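Local structure of Cys-Gly metallodipeptidase DUG1 (Saccharomyces cerevisiae, 4G1P) at residues I84-G89 and L163-E168; T96-G101 and G188-V193; I285-E290 and E307-H312; H312-P317 and D415-G420. The protein hydrolyses the dipeptide Cys-Gly as a metal-dependent M20-family peptidase and serves as the catalytic component of the glutathione-degrading DUG complex. All coordinates share one frame; numbering follows the deposited sequence.

Contact 1: I84-G89 and L163-E168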
# COMPACT_ATOMS: atom_id res chain seq x y z
N ILE A 84 -26.07 -15.66 12.44
CA ILE A 84 -27.51 -15.69 12.30
C ILE A 84 -28.03 -17.11 12.30
O ILE A 84 -27.78 -17.85 11.38
CB ILE A 84 -27.97 -15.03 11.00
CG1 ILE A 84 -27.46 -13.58 10.92
CG2 ILE A 84 -29.48 -15.07 10.91
CD1 ILE A 84 -27.77 -12.90 9.60
N LEU A 85 -28.74 -17.48 13.36
CA LEU A 85 -29.30 -18.81 13.44
C LEU A 85 -30.81 -18.75 13.26
O LEU A 85 -31.48 -17.91 13.86
CB LEU A 85 -28.98 -19.46 14.79
CG LEU A 85 -27.54 -19.47 15.32
CD1 LEU A 85 -27.52 -20.32 16.57
CD2 LEU A 85 -26.54 -20.00 14.31
N SER A 86 -31.34 -19.65 12.44
CA SER A 86 -32.78 -19.75 12.28
C SER A 86 -33.19 -21.16 11.87
O SER A 86 -32.37 -21.97 11.45
CB SER A 86 -33.26 -18.74 11.25
OG SER A 86 -32.87 -19.11 9.94
N ARG A 87 -34.48 -21.45 12.03
CA ARG A 87 -35.00 -22.74 11.62
C ARG A 87 -36.20 -22.49 10.73
O ARG A 87 -36.91 -21.48 10.89
CB ARG A 87 -35.40 -23.60 12.82
CG ARG A 87 -34.80 -23.14 14.16
CD ARG A 87 -35.19 -24.01 15.37
NE ARG A 87 -34.32 -25.17 15.46
CZ ARG A 87 -33.33 -25.30 16.34
NH1 ARG A 87 -33.09 -24.37 17.24
NH2 ARG A 87 -32.59 -26.40 16.31
N PHE A 88 -36.42 -23.39 9.79
CA PHE A 88 -37.66 -23.40 9.03
C PHE A 88 -38.25 -24.81 9.06
O PHE A 88 -37.68 -25.75 8.51
CB PHE A 88 -37.47 -22.92 7.59
CG PHE A 88 -38.75 -22.87 6.81
CD1 PHE A 88 -39.18 -23.98 6.09
CD2 PHE A 88 -39.53 -21.72 6.81
CE1 PHE A 88 -40.37 -23.94 5.39
CE2 PHE A 88 -40.72 -21.68 6.11
CZ PHE A 88 -41.14 -22.78 5.39
N GLY A 89 -39.40 -24.92 9.72
CA GLY A 89 -40.03 -26.20 9.97
C GLY A 89 -39.58 -26.82 11.28
O GLY A 89 -38.45 -26.60 11.73
N LEU A 163 -35.07 -27.00 7.98
CA LEU A 163 -33.90 -26.22 7.65
C LEU A 163 -33.41 -25.48 8.88
O LEU A 163 -34.19 -24.99 9.68
CB LEU A 163 -34.20 -25.23 6.53
CG LEU A 163 -32.91 -24.79 5.85
CD1 LEU A 163 -32.28 -25.98 5.13
CD2 LEU A 163 -33.18 -23.63 4.89
N VAL A 164 -32.09 -25.42 9.04
CA VAL A 164 -31.48 -24.71 10.15
C VAL A 164 -30.37 -23.90 9.54
O VAL A 164 -29.67 -24.37 8.65
CB VAL A 164 -30.93 -25.65 11.22
CG1 VAL A 164 -30.14 -24.89 12.27
CG2 VAL A 164 -32.06 -26.40 11.87
N THR A 165 -30.21 -22.67 10.02
CA THR A 165 -29.35 -21.72 9.36
C THR A 165 -28.24 -21.31 10.27
O THR A 165 -28.42 -21.23 11.47
CB THR A 165 -30.16 -20.49 8.90
OG1 THR A 165 -29.76 -20.14 7.59
CG2 THR A 165 -29.92 -19.31 9.75
N CYS A 166 -27.07 -21.07 9.70
CA CYS A 166 -25.94 -20.55 10.44
C CYS A 166 -25.12 -19.61 9.53
O CYS A 166 -24.19 -20.04 8.84
CB CYS A 166 -25.09 -21.70 11.00
SG CYS A 166 -23.64 -21.16 11.95
N PHE A 167 -25.49 -18.34 9.52
CA PHE A 167 -24.89 -17.34 8.62
C PHE A 167 -23.99 -16.37 9.40
O PHE A 167 -24.47 -15.62 10.25
CB PHE A 167 -26.00 -16.56 7.90
CG PHE A 167 -26.86 -17.39 6.98
CD1 PHE A 167 -26.36 -18.54 6.37
CD2 PHE A 167 -28.18 -17.02 6.70
CE1 PHE A 167 -27.17 -19.31 5.51
CE2 PHE A 167 -28.99 -17.77 5.83
CZ PHE A 167 -28.48 -18.92 5.23
N GLU A 168 -22.69 -16.39 9.12
CA GLU A 168 -21.77 -15.51 9.85
C GLU A 168 -21.41 -14.31 9.00
O GLU A 168 -21.73 -14.27 7.80
CB GLU A 168 -20.49 -16.24 10.27
CG GLU A 168 -19.56 -16.58 9.09
CD GLU A 168 -18.11 -16.76 9.50
OE1 GLU A 168 -17.64 -16.01 10.38
OE2 GLU A 168 -17.44 -17.64 8.94

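Contact 2: T96-G101 and G188-V193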
# COMPACT_ATOMS: atom_id res chain seq x y z
N THR A 96 -33.06 -33.02 9.50
CA THR A 96 -32.70 -31.62 9.67
C THR A 96 -31.41 -31.28 8.93
O THR A 96 -30.36 -31.86 9.21
CB THR A 96 -32.54 -31.30 11.15
OG1 THR A 96 -33.81 -31.44 11.78
CG2 THR A 96 -32.06 -29.87 11.32
N VAL A 97 -31.48 -30.36 7.98
CA VAL A 97 -30.27 -29.91 7.29
C VAL A 97 -29.85 -28.52 7.76
O VAL A 97 -30.63 -27.58 7.74
CB VAL A 97 -30.44 -29.90 5.77
CG1 VAL A 97 -29.15 -29.46 5.11
CG2 VAL A 97 -30.84 -31.26 5.27
N LEU A 98 -28.60 -28.41 8.19
CA LEU A 98 -28.03 -27.12 8.54
C LEU A 98 -27.32 -26.56 7.32
O LEU A 98 -26.47 -27.24 6.71
CB LEU A 98 -27.05 -27.26 9.71
CG LEU A 98 -26.22 -26.02 10.08
CD1 LEU A 98 -27.11 -24.84 10.24
CD2 LEU A 98 -25.48 -26.25 11.38
N VAL A 99 -27.69 -25.34 6.94
CA VAL A 99 -26.97 -24.64 5.88
C VAL A 99 -26.18 -23.47 6.44
O VAL A 99 -26.69 -22.69 7.26
CB VAL A 99 -27.87 -24.18 4.71
CG1 VAL A 99 -28.46 -25.38 4.00
CG2 VAL A 99 -28.98 -23.24 5.20
N TYR A 100 -24.94 -23.36 5.99
CA TYR A 100 -24.04 -22.29 6.40
C TYR A 100 -23.61 -21.46 5.20
O TYR A 100 -23.41 -22.00 4.10
CB TYR A 100 -22.80 -22.88 7.05
CG TYR A 100 -21.59 -21.97 7.06
CD1 TYR A 100 -20.72 -21.92 5.97
CD2 TYR A 100 -21.30 -21.19 8.17
CE1 TYR A 100 -19.63 -21.09 5.97
CE2 TYR A 100 -20.20 -20.37 8.19
CZ TYR A 100 -19.37 -20.33 7.09
OH TYR A 100 -18.28 -19.51 7.12
N GLY A 101 -23.44 -20.16 5.43
CA GLY A 101 -22.91 -19.23 4.44
C GLY A 101 -22.42 -17.98 5.15
O GLY A 101 -22.39 -17.91 6.38
N GLY A 188 -26.93 -28.03 21.66
CA GLY A 188 -27.88 -26.97 21.92
C GLY A 188 -28.67 -26.67 20.67
O GLY A 188 -29.47 -27.51 20.23
N TYR A 189 -28.45 -25.50 20.08
CA TYR A 189 -29.21 -25.08 18.90
C TYR A 189 -29.06 -26.07 17.76
O TYR A 189 -29.98 -26.24 16.98
CB TYR A 189 -28.82 -23.67 18.45
CG TYR A 189 -29.84 -23.00 17.57
CD1 TYR A 189 -29.96 -23.33 16.23
CD2 TYR A 189 -30.68 -22.02 18.07
CE1 TYR A 189 -30.90 -22.72 15.41
CE2 TYR A 189 -31.62 -21.40 17.27
CZ TYR A 189 -31.73 -21.76 15.94
OH TYR A 189 -32.66 -21.15 15.14
N PHE A 190 -27.91 -26.75 17.67
CA PHE A 190 -27.63 -27.66 16.57
C PHE A 190 -27.81 -29.14 16.92
O PHE A 190 -27.38 -30.01 16.15
CB PHE A 190 -26.20 -27.46 16.09
CG PHE A 190 -25.92 -26.09 15.56
CD1 PHE A 190 -26.88 -25.42 14.82
CD2 PHE A 190 -24.71 -25.47 15.82
CE1 PHE A 190 -26.62 -24.15 14.32
CE2 PHE A 190 -24.45 -24.21 15.33
CZ PHE A 190 -25.41 -23.55 14.57
N LYS A 191 -28.46 -29.43 18.05
CA LYS A 191 -28.54 -30.79 18.57
C LYS A 191 -29.12 -31.81 17.59
O LYS A 191 -28.59 -32.92 17.46
CB LYS A 191 -29.29 -30.85 19.91
CG LYS A 191 -30.81 -30.91 19.83
CD LYS A 191 -31.43 -31.03 21.22
CE LYS A 191 -32.96 -30.88 21.21
NZ LYS A 191 -33.70 -32.11 20.76
N GLY A 192 -30.17 -31.45 16.87
CA GLY A 192 -30.83 -32.43 16.02
C GLY A 192 -30.34 -32.55 14.59
O GLY A 192 -30.93 -33.27 13.79
N VAL A 193 -29.25 -31.85 14.27
CA VAL A 193 -28.80 -31.75 12.89
C VAL A 193 -28.39 -33.10 12.31
O VAL A 193 -27.67 -33.86 12.95
CB VAL A 193 -27.64 -30.74 12.76
CG1 VAL A 193 -27.11 -30.75 11.35
CG2 VAL A 193 -28.10 -29.35 13.13
O HOH W 1 -33.74 -34.51 12.83

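Contact 3: I285-E290 and E307-H312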
# COMPACT_ATOMS: atom_id res chain seq x y z
N ILE A 285 -12.01 -35.92 -15.14
CA ILE A 285 -12.43 -34.61 -14.77
C ILE A 285 -12.34 -33.97 -16.11
O ILE A 285 -11.62 -34.41 -16.94
CB ILE A 285 -11.75 -34.05 -13.53
CG1 ILE A 285 -12.45 -34.56 -12.31
CG2 ILE A 285 -11.78 -32.54 -13.53
CD1 ILE A 285 -11.60 -34.54 -11.10
N GLU A 286 -13.10 -32.92 -16.33
CA GLU A 286 -12.90 -32.12 -17.50
C GLU A 286 -12.26 -30.83 -17.16
O GLU A 286 -12.82 -30.02 -16.49
CB GLU A 286 -14.20 -31.87 -18.20
CG GLU A 286 -15.25 -32.89 -17.91
CD GLU A 286 -16.14 -33.17 -19.09
OE1 GLU A 286 -16.25 -32.30 -19.94
OE2 GLU A 286 -16.70 -34.25 -19.15
N PHE A 287 -11.07 -30.64 -17.66
CA PHE A 287 -10.38 -29.37 -17.48
C PHE A 287 -9.14 -29.28 -18.35
O PHE A 287 -8.48 -30.28 -18.60
CB PHE A 287 -9.98 -29.16 -16.03
CG PHE A 287 -9.59 -27.76 -15.71
CD1 PHE A 287 -10.54 -26.75 -15.74
CD2 PHE A 287 -8.29 -27.45 -15.36
CE1 PHE A 287 -10.19 -25.45 -15.43
CE2 PHE A 287 -7.93 -26.15 -15.05
CZ PHE A 287 -8.88 -25.15 -15.08
N SER A 288 -8.82 -28.07 -18.78
CA SER A 288 -7.64 -27.85 -19.59
C SER A 288 -7.04 -26.49 -19.25
O SER A 288 -7.72 -25.59 -18.73
CB SER A 288 -8.01 -27.86 -21.05
OG SER A 288 -8.86 -26.77 -21.30
N VAL A 289 -5.75 -26.34 -19.56
CA VAL A 289 -5.02 -25.12 -19.26
C VAL A 289 -5.63 -23.95 -20.01
O VAL A 289 -5.58 -22.81 -19.55
CB VAL A 289 -3.51 -25.28 -19.57
CG1 VAL A 289 -3.27 -25.34 -21.06
CG2 VAL A 289 -2.71 -24.15 -18.93
N GLU A 290 -6.25 -24.23 -21.16
CA GLU A 290 -6.92 -23.19 -21.94
C GLU A 290 -8.02 -22.56 -21.12
O GLU A 290 -8.27 -21.36 -21.23
CB GLU A 290 -7.52 -23.77 -23.22
CG GLU A 290 -6.52 -24.06 -24.31
CD GLU A 290 -5.56 -25.18 -23.95
OE1 GLU A 290 -5.95 -26.11 -23.20
OE2 GLU A 290 -4.40 -25.12 -24.42
N GLU A 307 -3.66 -33.04 -15.08
CA GLU A 307 -3.43 -33.69 -13.80
C GLU A 307 -2.62 -32.79 -12.88
O GLU A 307 -2.86 -32.72 -11.67
CB GLU A 307 -2.72 -35.03 -14.01
CG GLU A 307 -2.44 -35.81 -12.73
CD GLU A 307 -1.54 -37.03 -12.95
OE1 GLU A 307 -0.44 -36.87 -13.51
OE2 GLU A 307 -1.96 -38.15 -12.56
N ASP A 308 -1.67 -32.07 -13.47
CA ASP A 308 -0.79 -31.21 -12.70
C ASP A 308 -1.50 -29.96 -12.20
O ASP A 308 -1.40 -29.62 -11.02
CB ASP A 308 0.44 -30.83 -13.52
CG ASP A 308 1.45 -31.95 -13.59
OD1 ASP A 308 1.62 -32.65 -12.56
OD2 ASP A 308 2.06 -32.12 -14.67
N ILE A 309 -2.20 -29.29 -13.11
CA ILE A 309 -2.99 -28.13 -12.73
C ILE A 309 -3.93 -28.51 -11.60
O ILE A 309 -4.04 -27.81 -10.60
CB ILE A 309 -3.82 -27.60 -13.90
CG1 ILE A 309 -2.91 -27.19 -15.06
CG2 ILE A 309 -4.65 -26.43 -13.45
CD1 ILE A 309 -3.64 -27.01 -16.38
N LEU A 310 -4.60 -29.65 -11.75
CA LEU A 310 -5.59 -30.03 -10.76
C LEU A 310 -4.93 -30.35 -9.43
O LEU A 310 -5.38 -29.88 -8.38
CB LEU A 310 -6.48 -31.18 -11.26
CG LEU A 310 -7.30 -30.89 -12.53
CD1 LEU A 310 -7.96 -32.16 -13.05
CD2 LEU A 310 -8.35 -29.81 -12.32
N MET A 311 -3.85 -31.11 -9.47
CA MET A 311 -3.21 -31.53 -8.23
C MET A 311 -2.51 -30.40 -7.49
O MET A 311 -2.44 -30.40 -6.25
CB MET A 311 -2.26 -32.70 -8.46
CG MET A 311 -2.99 -34.01 -8.71
SD MET A 311 -1.88 -35.41 -8.61
CE MET A 311 -0.60 -34.88 -9.75
N HIS A 312 -2.03 -29.42 -8.24
CA HIS A 312 -1.42 -28.26 -7.62
C HIS A 312 -2.43 -27.22 -7.14
O HIS A 312 -2.11 -26.41 -6.27
CB HIS A 312 -0.32 -27.66 -8.51
CG HIS A 312 0.97 -28.42 -8.43
ND1 HIS A 312 1.40 -29.28 -9.42
CD2 HIS A 312 1.89 -28.49 -7.45
CE1 HIS A 312 2.54 -29.82 -9.06
NE2 HIS A 312 2.86 -29.36 -7.87

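Contact 4: H312-P317 and D415-G420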
# COMPACT_ATOMS: atom_id res chain seq x y z
N HIS A 312 -2.03 -29.42 -8.24
CA HIS A 312 -1.42 -28.26 -7.62
C HIS A 312 -2.43 -27.22 -7.14
O HIS A 312 -2.11 -26.41 -6.27
CB HIS A 312 -0.32 -27.66 -8.51
CG HIS A 312 0.97 -28.42 -8.43
ND1 HIS A 312 1.40 -29.28 -9.42
CD2 HIS A 312 1.89 -28.49 -7.45
CE1 HIS A 312 2.54 -29.82 -9.06
NE2 HIS A 312 2.86 -29.36 -7.87
N ARG A 313 -3.66 -27.25 -7.67
CA ARG A 313 -4.76 -26.50 -7.05
C ARG A 313 -5.34 -27.21 -5.84
O ARG A 313 -5.80 -26.56 -4.92
CB ARG A 313 -5.92 -26.29 -8.01
CG ARG A 313 -5.60 -25.60 -9.28
CD ARG A 313 -6.77 -25.74 -10.23
NE ARG A 313 -7.88 -24.90 -9.82
CZ ARG A 313 -8.48 -24.03 -10.62
NH1 ARG A 313 -8.08 -23.92 -11.87
NH2 ARG A 313 -9.49 -23.30 -10.17
N TRP A 314 -5.34 -28.54 -5.85
CA TRP A 314 -6.15 -29.28 -4.87
C TRP A 314 -5.42 -29.94 -3.71
O TRP A 314 -5.94 -29.96 -2.59
CB TRP A 314 -7.00 -30.35 -5.57
CG TRP A 314 -8.04 -29.80 -6.49
CD1 TRP A 314 -8.44 -28.50 -6.59
CD2 TRP A 314 -8.80 -30.54 -7.46
NE1 TRP A 314 -9.40 -28.39 -7.57
CE2 TRP A 314 -9.64 -29.62 -8.11
CE3 TRP A 314 -8.84 -31.89 -7.84
CZ2 TRP A 314 -10.53 -30.01 -9.12
CZ3 TRP A 314 -9.72 -32.27 -8.84
CH2 TRP A 314 -10.55 -31.34 -9.47
N ARG A 315 -4.24 -30.51 -3.95
CA ARG A 315 -3.66 -31.40 -2.95
C ARG A 315 -2.18 -31.20 -2.67
O ARG A 315 -1.63 -31.88 -1.82
CB ARG A 315 -3.95 -32.87 -3.29
CG ARG A 315 -3.38 -33.34 -4.61
CD ARG A 315 -2.12 -34.15 -4.40
NE ARG A 315 -2.34 -35.22 -3.44
CZ ARG A 315 -1.46 -35.59 -2.51
NH1 ARG A 315 -0.29 -34.97 -2.44
NH2 ARG A 315 -1.75 -36.57 -1.66
N TYR A 316 -1.55 -30.27 -3.38
CA TYR A 316 -0.21 -29.80 -3.00
C TYR A 316 -0.34 -28.40 -2.42
O TYR A 316 -1.14 -27.61 -2.90
CB TYR A 316 0.73 -29.80 -4.21
CG TYR A 316 1.11 -31.20 -4.66
CD1 TYR A 316 1.44 -32.18 -3.74
CD2 TYR A 316 1.10 -31.54 -6.01
CE1 TYR A 316 1.78 -33.46 -4.14
CE2 TYR A 316 1.44 -32.82 -6.42
CZ TYR A 316 1.78 -33.78 -5.47
OH TYR A 316 2.12 -35.06 -5.86
N PRO A 317 0.45 -28.09 -1.38
CA PRO A 317 0.36 -26.76 -0.76
C PRO A 317 0.79 -25.66 -1.71
O PRO A 317 1.39 -25.93 -2.75
CB PRO A 317 1.32 -26.85 0.43
CG PRO A 317 2.25 -27.94 0.08
CD PRO A 317 1.48 -28.93 -0.75
N ASP A 415 -18.89 -33.40 -12.09
CA ASP A 415 -17.57 -33.89 -11.71
C ASP A 415 -17.45 -33.84 -10.20
O ASP A 415 -18.11 -33.04 -9.53
CB ASP A 415 -16.47 -33.05 -12.35
CG ASP A 415 -16.27 -33.36 -13.82
OD1 ASP A 415 -16.75 -34.43 -14.25
OD2 ASP A 415 -15.64 -32.56 -14.54
N PHE A 416 -16.62 -34.72 -9.65
CA PHE A 416 -16.32 -34.66 -8.23
C PHE A 416 -14.96 -34.01 -8.02
O PHE A 416 -13.94 -34.51 -8.47
CB PHE A 416 -16.36 -36.06 -7.62
CG PHE A 416 -17.75 -36.60 -7.45
CD1 PHE A 416 -18.44 -37.11 -8.54
CD2 PHE A 416 -18.36 -36.62 -6.21
CE1 PHE A 416 -19.72 -37.62 -8.38
CE2 PHE A 416 -19.63 -37.13 -6.04
CZ PHE A 416 -20.31 -37.63 -7.12
N THR A 417 -14.96 -32.86 -7.36
CA THR A 417 -13.76 -32.03 -7.36
C THR A 417 -13.37 -31.63 -5.97
O THR A 417 -14.16 -31.68 -5.03
CB THR A 417 -14.00 -30.72 -8.13
OG1 THR A 417 -15.04 -29.99 -7.48
CG2 THR A 417 -14.40 -30.99 -9.56
N ARG A 418 -12.12 -31.21 -5.84
CA ARG A 418 -11.67 -30.58 -4.62
C ARG A 418 -11.60 -29.09 -4.86
O ARG A 418 -11.92 -28.62 -5.95
CB ARG A 418 -10.35 -31.19 -4.17
CG ARG A 418 -10.53 -32.64 -3.77
CD ARG A 418 -9.22 -33.36 -3.62
NE ARG A 418 -8.53 -32.98 -2.40
CZ ARG A 418 -7.54 -33.67 -1.87
NH1 ARG A 418 -7.14 -34.79 -2.46
NH2 ARG A 418 -6.95 -33.26 -0.76
N GLU A 419 -11.21 -28.34 -3.83
CA GLU A 419 -11.14 -26.88 -3.93
C GLU A 419 -9.77 -26.36 -3.54
O GLU A 419 -9.19 -26.80 -2.54
CB GLU A 419 -12.17 -26.24 -3.00
CG GLU A 419 -13.30 -25.53 -3.71
CD GLU A 419 -12.84 -24.37 -4.57
OE1 GLU A 419 -11.98 -23.59 -4.10
OE2 GLU A 419 -13.34 -24.25 -5.71
N GLY A 420 -9.27 -25.42 -4.33
CA GLY A 420 -8.07 -24.68 -3.98
C GLY A 420 -8.36 -23.70 -2.86
O GLY A 420 -7.51 -23.40 -2.03
O HOH W 2 -8.41 -29.63 -1.55

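Contact 1: I84-G89 and L163-E168
Ile84 pairs with Phe167 at one end of an antiparallel ladder that joins strands 83-88 and 162-168 in the mixed six-stranded sheet of the catalytic domain. Both backbone groups of Ile84 are used: Ile84 N donates to Phe167 O (2.7 Å) and Phe167 N returns a bond to Ile84 O (3.0 Å). Ile84 CG1, anti to the carbonyl carbon (chi1 -57°) and therefore beside the backbone N, lies near Phe167 O, on the face covered by Ala46, Ile49 and Leu53 of helix 39-55. Leu85 turns to the other face, where its CD2 meets Cys166 SG at 3.9 Å. At Ser86, Thr165 N donates to Ser86 O at 2.7 Å, and the bond from Ser86 N to Thr165 O is weak, at 3.5 Å. Arg87 shares the face of Leu85 and passes Val164 CG2 obliquely, its guanidinium going on to a salt bridge with Asp60 and a hydrogen bond to Tyr189 O. Phe88 and Leu163 exchange two bonds, Phe88 N to Leu163 O at 2.7 Å and Leu163 N to Phe88 O at 2.9 Å. The Phe88 ring swings off toward Phe58 and Phe159, and Phe88 CB rests 4.1 Å from Leu163 CB.

Contact 2: T96-G101 and G188-V193
Leu98 lays its CD2 methyl over one face of the Phe190 ring, a CH-pi contact with CD2 4.0 Å from the ring centroid and 20° off the normal, displaced toward the CD1-CE1 side. Closer to the backbone, Leu98 CB meets Val193 CG1 at 3.9 Å. Thr96 sits at the margin, its CB 3.7 Å from Gly192 O. A water also spans this edge, donating to Gly192 O and hydrogen-bonded to Thr96 OG1. The Leu98 side chain gets to the ring because its CG stands anti to the backbone N (chi1 172°). The partner loop belongs to a beta-alpha-beta crossover: the connection from strand 162-168 through helix 178-185 to the parallel strand 195-198 crosses over strand 96-102, which lies between them in the sheet. Two successive type I turns shape the loop, closed by Lys191 N to Gly188 O (3.1 Å) and Val193 N to Phe190 O (3.2 Å), and so set Phe190 and Val193 against the strand. Replacing Phe190 by an alanine would probably open a gap beneath Leu98 CD2 and let that side chain turn more freely. Farther out, Leu433 of helix 426-433 packs on Leu98, Phe190 and Val193, while Tyr189 OH bonds to Asp60 O.

Contact 3: I285-E290 and E307-H312
Phe287 and Leu310 meet at the centre of the buried half of this contact, where the segment leading into helix 289-296 lies against helix 306-314, the next helix in the chain. The Phe287 ring, its CG anti to the backbone N (chi1 -165°), extends toward the helix, and Leu310 CD2 approaches it obliquely, 3.8 Å from Phe287 CD2. Ile309 comes at the ring edge instead, its CG2 close to the ring plane and 3.7 Å from Phe287 CE2, the two side chains crossing at about a right angle. Leu310 divides its methyls, for while CD2 serves Phe287, CD1 touches Ile285 CG2 at 3.9 Å. Ile309 does likewise, sending CD1 to Val289 CB (3.6 Å). Leu204 and Leu292 add to this apolar cluster, and Val240 of the second subunit packs on Ile309.

The looser edge is formed by Glu286, Ser288 and the partly exposed Val289. Glu286, which makes no contact across, forms a salt bridge with Lys208 through OE2, and Ser288, at the N-cap of helix 289-296, bonds through OG to Glu291. Within helix 306-314, Asp308 O is gripped twice by one residue: His312 N reaches it at 2.9 Å and His312 ND1 at 3.2 Å, from opposite faces of the carbonyl plane. Tyr303 and Gly239 of the second subunit cover His312. No hydrogen bond or salt bridge crosses between the segments, which implies that complementary apolar surfaces and the exclusion of water hold them, the polar bonds described being made within a segment or to residues outside the pair.

Contact 4: H312-P317 and D415-G420
Trp314 CG lies anti to its carbonyl carbon (chi1 -65°), which lays the indole against the backbone of Arg418, while a bend at chi3 (74°) folds the Arg418 chain back so that Arg315 CB sits over one face of its guanidinium. Arg418 CB makes a CH-pi contact with the five-membered ring of Trp314, 3.9 Å from its centroid and 27° off the normal. Arg418 N stands over the centre of the indole, and Arg418 O lies over the indole as well; although Trp314 NE1 is only 3.0 Å from Arg418 O, the angle is too poor for a hydrogen bond. Thr417 CB abuts the six-membered ring at Trp314 CZ2 (3.7 Å). The end of helix 306-314 is thus seated on strand 415-419, which pairs in parallel with strand 210-226 in a five-stranded mixed sheet. An alanine in place of Trp314 is likely to uncover the Arg418 backbone and leave its CB and Thr417 without their apolar neighbour. A water links the segments, donating to Trp314 O (2.7 Å) and Glu419 O (3.1 Å), with a weak bond from Arg418 NE. Arg315 NE forms a salt bridge with Glu278. Glu419 has its side chain about 7 Å from the bound cysteine and accepts from Gly421 N through OE1.

Contacts 1 and 2 build on one sheet, through the neighbouring strands 162-168 and 96-102, and touch directly where Glu168 OE2 meets Tyr100 OH. Contacts 3 and 4 are neighbours, their centres about 9 Å apart; contact 3 lies across the chain's centre from contact 1, with about 36 Å between the centres of the two. Contacts 3 and 4 share His312 and helix 306-314, Glu286 N bonds to Asp415 OD2 between them, and both touch the second subunit. Contacts 1, 3 and 4 are buried, whereas contact 2 is partly open at its Gly192 end. Backbone hydrogen bonds dominate contact 1; the other three have no direct hydrogen bond across, waters bridging contacts 2 and 4 and contact 3 being wholly apolar.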